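Local coordinates for protein enoyl-CoA hydratase (Thermus thermophilus, PDB 1WZ8) that probably catalyses the reversible hydration of enoyl-CoA thioesters, as a hexameric member of the crotonase family, at residues P106-L120 with A126-D139. Residues are numbered along the deposited sequence; the frame is centred on the assembly and turned at random.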
loop_
_atom_site.group_PDB
_atom_site.type_symbol
_atom_site.label_atom_id
_atom_site.label_comp_id
_atom_site.label_asym_id
_atom_site.label_seq_id
_atom_site.Cartn_x
_atom_site.Cartn_y
_atom_site.Cartn_z
ATOM N N PRO A 106 -1.435 1.809 26.229
ATOM C CA PRO A 106 -2.779 2.203 25.800
ATOM C C PRO A 106 -3.107 3.586 26.341
ATOM O O PRO A 106 -2.744 3.917 27.470
ATOM C CB PRO A 106 -3.670 1.125 26.416
ATOM C CG PRO A 106 -2.769 -0.082 26.423
ATOM C CD PRO A 106 -1.465 0.508 26.919
ATOM N N VAL A 107 -3.787 4.383 25.525
ATOM C CA VAL A 107 -4.175 5.738 25.900
ATOM C C VAL A 107 -5.693 5.838 25.867
ATOM O O VAL A 107 -6.325 5.451 24.888
ATOM C CB VAL A 107 -3.575 6.778 24.920
ATOM C CG1 VAL A 107 -4.042 8.188 25.289
ATOM C CG2 VAL A 107 -2.058 6.692 24.940
ATOM N N VAL A 108 -6.270 6.353 26.946
ATOM C CA VAL A 108 -7.709 6.511 27.059
ATOM C C VAL A 108 -8.025 7.997 27.181
ATOM O O VAL A 108 -7.313 8.728 27.866
ATOM C CB VAL A 108 -8.253 5.805 28.325
ATOM C CG1 VAL A 108 -9.763 6.010 28.431
ATOM C CG2 VAL A 108 -7.909 4.319 28.287
ATOM N N ALA A 109 -9.080 8.441 26.510
ATOM C CA ALA A 109 -9.475 9.840 26.581
ATOM C C ALA A 109 -10.860 9.982 27.199
ATOM O O ALA A 109 -11.808 9.320 26.778
ATOM C CB ALA A 109 -9.461 10.463 25.190
ATOM N N ALA A 110 -10.970 10.834 28.216
ATOM C CA ALA A 110 -12.255 11.088 28.867
ATOM C C ALA A 110 -12.752 12.352 28.179
ATOM O O ALA A 110 -12.465 13.465 28.617
ATOM C CB ALA A 110 -12.057 11.331 30.360
ATOM N N VAL A 111 -13.493 12.168 27.094
ATOM C CA VAL A 111 -13.985 13.289 26.298
ATOM C C VAL A 111 -15.270 13.893 26.853
ATOM O O VAL A 111 -16.371 13.439 26.550
ATOM C CB VAL A 111 -14.198 12.841 24.844
ATOM C CG1 VAL A 111 -14.320 14.049 23.936
ATOM C CG2 VAL A 111 -13.035 11.950 24.411
ATOM N N GLU A 112 -15.105 14.941 27.651
ATOM C CA GLU A 112 -16.223 15.625 28.283
ATOM C C GLU A 112 -16.700 16.862 27.531
ATOM O O GLU A 112 -15.901 17.715 27.154
ATOM C CB GLU A 112 -15.837 16.042 29.706
ATOM C CG GLU A 112 -15.459 14.898 30.629
ATOM C CD GLU A 112 -14.884 15.389 31.945
ATOM O OE1 GLU A 112 -13.776 15.970 31.934
ATOM O OE2 GLU A 112 -15.542 15.202 32.991
ATOM N N LYS A 113 -18.012 16.931 27.320
ATOM C CA LYS A 113 -18.674 18.066 26.678
ATOM C C LYS A 113 -18.305 18.493 25.265
ATOM O O LYS A 113 -19.185 18.624 24.417
ATOM C CB LYS A 113 -18.566 19.300 27.579
ATOM C CG LYS A 113 -19.182 19.124 28.954
ATOM C CD LYS A 113 -19.172 20.431 29.723
ATOM C CE LYS A 113 -19.711 20.235 31.133
ATOM N NZ LYS A 113 -18.896 19.237 31.878
ATOM N N VAL A 114 -17.022 18.746 25.014
ATOM C CA VAL A 114 -16.610 19.199 23.695
ATOM C C VAL A 114 -15.253 18.675 23.225
ATOM O O VAL A 114 -14.306 18.568 24.000
ATOM C CB VAL A 114 -16.544 20.747 23.642
ATOM C CG1 VAL A 114 -16.269 21.207 22.221
ATOM C CG2 VAL A 114 -17.845 21.358 24.160
ATOM N N ALA A 115 -15.182 18.369 21.933
ATOM C CA ALA A 115 -13.963 17.899 21.285
ATOM C C ALA A 115 -14.074 18.395 19.850
ATOM O O ALA A 115 -14.815 17.834 19.049
ATOM C CB ALA A 115 -13.880 16.371 21.321
ATOM N N VAL A 116 -13.337 19.459 19.542
ATOM C CA VAL A 116 -13.358 20.063 18.218
ATOM C C VAL A 116 -11.928 20.304 17.723
ATOM O O VAL A 116 -11.020 20.549 18.520
ATOM C CB VAL A 116 -14.107 21.428 18.245
ATOM C CG1 VAL A 116 -14.096 22.060 16.861
ATOM C CG2 VAL A 116 -15.542 21.236 18.738
ATOM N N GLY A 117 -11.738 20.232 16.408
ATOM C CA GLY A 117 -10.421 20.454 15.827
ATOM C C GLY A 117 -9.326 19.624 16.467
ATOM O O GLY A 117 -9.426 18.399 16.536
ATOM N N ALA A 118 -8.274 20.290 16.938
ATOM C CA ALA A 118 -7.160 19.599 17.579
ATOM C C ALA A 118 -7.666 18.797 18.772
ATOM O O ALA A 118 -7.079 17.782 19.138
ATOM C CB ALA A 118 -6.106 20.607 18.031
ATOM N N GLY A 119 -8.753 19.264 19.380
ATOM C CA GLY A 119 -9.320 18.554 20.515
ATOM C C GLY A 119 -9.828 17.186 20.095
ATOM O O GLY A 119 -9.604 16.182 20.778
ATOM N N LEU A 120 -10.522 17.142 18.963
ATOM C CA LEU A 120 -11.041 15.880 18.458
ATOM C C LEU A 120 -9.875 15.023 17.965
ATOM O O LEU A 120 -9.906 13.798 18.079
ATOM C CB LEU A 120 -12.035 16.126 17.322
ATOM C CG LEU A 120 -12.766 14.899 16.757
ATOM C CD1 LEU A 120 -13.572 14.204 17.862
ATOM C CD2 LEU A 120 -13.687 15.344 15.632
ATOM N N ALA A 126 -6.333 8.680 20.636
ATOM C CA ALA A 126 -6.275 7.794 21.789
ATOM C C ALA A 126 -6.796 6.438 21.337
ATOM O O ALA A 126 -7.540 6.345 20.363
ATOM C CB ALA A 126 -7.135 8.340 22.923
ATOM N N ASP A 127 -6.407 5.389 22.046
ATOM C CA ASP A 127 -6.839 4.045 21.689
ATOM C C ASP A 127 -8.305 3.835 22.012
ATOM O O ASP A 127 -9.032 3.191 21.260
ATOM C CB ASP A 127 -5.976 3.032 22.428
ATOM C CG ASP A 127 -4.516 3.166 22.062
ATOM O OD1 ASP A 127 -4.158 2.779 20.930
ATOM O OD2 ASP A 127 -3.738 3.674 22.893
ATOM N N ILE A 128 -8.742 4.389 23.136
ATOM C CA ILE A 128 -10.132 4.256 23.537
ATOM C C ILE A 128 -10.631 5.609 24.015
ATOM O O ILE A 128 -10.004 6.250 24.856
ATOM C CB ILE A 128 -10.290 3.229 24.679
ATOM C CG1 ILE A 128 -9.872 1.839 24.187
ATOM C CG2 ILE A 128 -11.739 3.208 25.160
ATOM C CD1 ILE A 128 -9.961 0.752 25.237
ATOM N N ALA A 129 -11.747 6.055 23.452
ATOM C CA ALA A 129 -12.328 7.321 23.855
ATOM C C ALA A 129 -13.683 7.036 24.461
ATOM O O ALA A 129 -14.465 6.261 23.913
ATOM C CB ALA A 129 -12.480 8.252 22.653
ATOM N N VAL A 130 -13.943 7.644 25.610
ATOM C CA VAL A 130 -15.224 7.494 26.274
ATOM C C VAL A 130 -15.856 8.870 26.178
ATOM O O VAL A 130 -15.272 9.854 26.638
ATOM C CB VAL A 130 -15.061 7.120 27.765
ATOM C CG1 VAL A 130 -16.432 6.992 28.422
ATOM C CG2 VAL A 130 -14.289 5.815 27.895
ATOM N N VAL A 131 -17.030 8.950 25.562
ATOM C CA VAL A 131 -17.706 10.233 25.430
ATOM C C VAL A 131 -19.034 10.220 26.160
ATOM O O VAL A 131 -19.522 9.163 26.579
ATOM C CB VAL A 131 -17.986 10.592 23.946
ATOM C CG1 VAL A 131 -16.699 10.551 23.149
ATOM C CG2 VAL A 131 -19.021 9.635 23.350
ATOM N N GLY A 132 -19.606 11.406 26.322
ATOM C CA GLY A 132 -20.902 11.508 26.963
ATOM C C GLY A 132 -21.935 11.441 25.856
ATOM O O GLY A 132 -21.639 11.780 24.712
ATOM N N LYS A 133 -23.139 10.985 26.170
ATOM C CA LYS A 133 -24.183 10.906 25.159
ATOM C C LYS A 133 -24.408 12.278 24.520
ATOM O O LYS A 133 -24.717 12.376 23.329
ATOM C CB LYS A 133 -25.484 10.410 25.783
ATOM C CG LYS A 133 -25.393 8.987 26.301
ATOM C CD LYS A 133 -26.737 8.473 26.781
ATOM C CE LYS A 133 -26.615 7.036 27.241
ATOM N NZ LYS A 133 -26.006 6.196 26.178
ATOM N N GLY A 134 -24.234 13.331 25.317
ATOM C CA GLY A 134 -24.438 14.682 24.824
ATOM C C GLY A 134 -23.193 15.448 24.414
ATOM O O GLY A 134 -23.268 16.632 24.078
ATOM N N THR A 135 -22.040 14.789 24.438
ATOM C CA THR A 135 -20.795 15.447 24.047
ATOM C C THR A 135 -20.904 15.907 22.596
ATOM O O THR A 135 -21.541 15.243 21.777
ATOM C CB THR A 135 -19.591 14.480 24.175
ATOM O OG1 THR A 135 -19.472 14.052 25.533
ATOM C CG2 THR A 135 -18.288 15.165 23.756
ATOM N N ARG A 136 -20.286 17.043 22.280
ATOM C CA ARG A 136 -20.309 17.570 20.917
ATOM C C ARG A 136 -18.964 17.279 20.253
ATOM O O ARG A 136 -17.929 17.731 20.735
ATOM C CB ARG A 136 -20.563 19.084 20.932
ATOM C CG ARG A 136 -20.657 19.720 19.548
ATOM C CD ARG A 136 -21.205 21.140 19.623
ATOM N NE ARG A 136 -20.200 22.118 20.033
ATOM C CZ ARG A 136 -19.463 22.830 19.183
ATOM N NH1 ARG A 136 -19.621 22.675 17.875
ATOM N NH2 ARG A 136 -18.570 23.697 19.639
ATOM N N LEU A 137 -18.984 16.520 19.158
ATOM C CA LEU A 137 -17.758 16.181 18.436
ATOM C C LEU A 137 -17.832 16.794 17.043
ATOM O O LEU A 137 -18.757 16.515 16.277
ATOM C CB LEU A 137 -17.599 14.659 18.338
ATOM C CG LEU A 137 -17.673 13.912 19.673
ATOM C CD1 LEU A 137 -17.545 12.414 19.428
ATOM C CD2 LEU A 137 -16.570 14.393 20.607
ATOM N N LEU A 138 -16.852 17.624 16.712
ATOM C CA LEU A 138 -16.848 18.296 15.420
ATOM C C LEU A 138 -15.443 18.579 14.901
ATOM O O LEU A 138 -14.587 19.080 15.625
ATOM C CB LEU A 138 -17.623 19.609 15.544
ATOM C CG LEU A 138 -17.776 20.557 14.351
ATOM C CD1 LEU A 138 -18.543 19.899 13.218
ATOM C CD2 LEU A 138 -18.506 21.786 14.828
ATOM N N ASP A 139 -15.202 18.238 13.645
ATOM C CA ASP A 139 -13.907 18.502 13.048
ATOM C C ASP A 139 -13.787 20.027 13.025
ATOM O O ASP A 139 -12.822 20.593 13.537
ATOM C CB ASP A 139 -13.856 17.951 11.634
ATOM C CG ASP A 139 -12.571 18.314 10.929
ATOM O OD1 ASP A 139 -11.535 17.662 11.186
ATOM O OD2 ASP A 139 -12.599 19.271 10.132
HETATM O O HOH W 1 -20.137 15.187 28.002
#
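Strand 107-111 runs parallel to strand 128-132, at 14°, and after both segments bend, strand 114-116 pairs with 136-138 almost exactly parallel, a second short ladder. In the first ladder V130 N meets A109 O almost straight (3.0 Å, 177° at the hydrogen); in the second, K113 O takes R136 N from above its carbonyl plane. At the start of the pairing, D127 turns its carboxylate back on the neighbouring strand: with CG beside its own backbone N (chi1 -61°), OD2 uses its anti lone pair to take V107 N at 2.7 Å. K218 also bridges to OD2, while K166 of a second subunit pairs with OD1, so this buried carboxylate ties the start of strand 107-111 to two lysines; an alanine here would probably leave V107 N and both ammonium groups without their acceptor. In the inner angle between the two ladders, L137 CD2 presses on A115 CB at 3.4 Å, tighter than usual, and V111 CG1 and L120 CD1 also lie against L137 CD2. V131 CG1 lies alongside V111 CB (3.8 Å). On the other face of the second ladder, V116 CG2 sits over one face of the R136 guanidinium, offset toward its rim. At the bend a water joins K113 N to T135 OG1, which accepts G132 N (2.8 Å). Helix 118-125 carries the chain from strand 114-116 back to strand 128-132, one right-handed turn of the crotonase beta-beta-alpha spiral; strand 57-62 flanks 107-111, strand 188-190 flanks 128-132, and helix 195-207 covers V108 and A110.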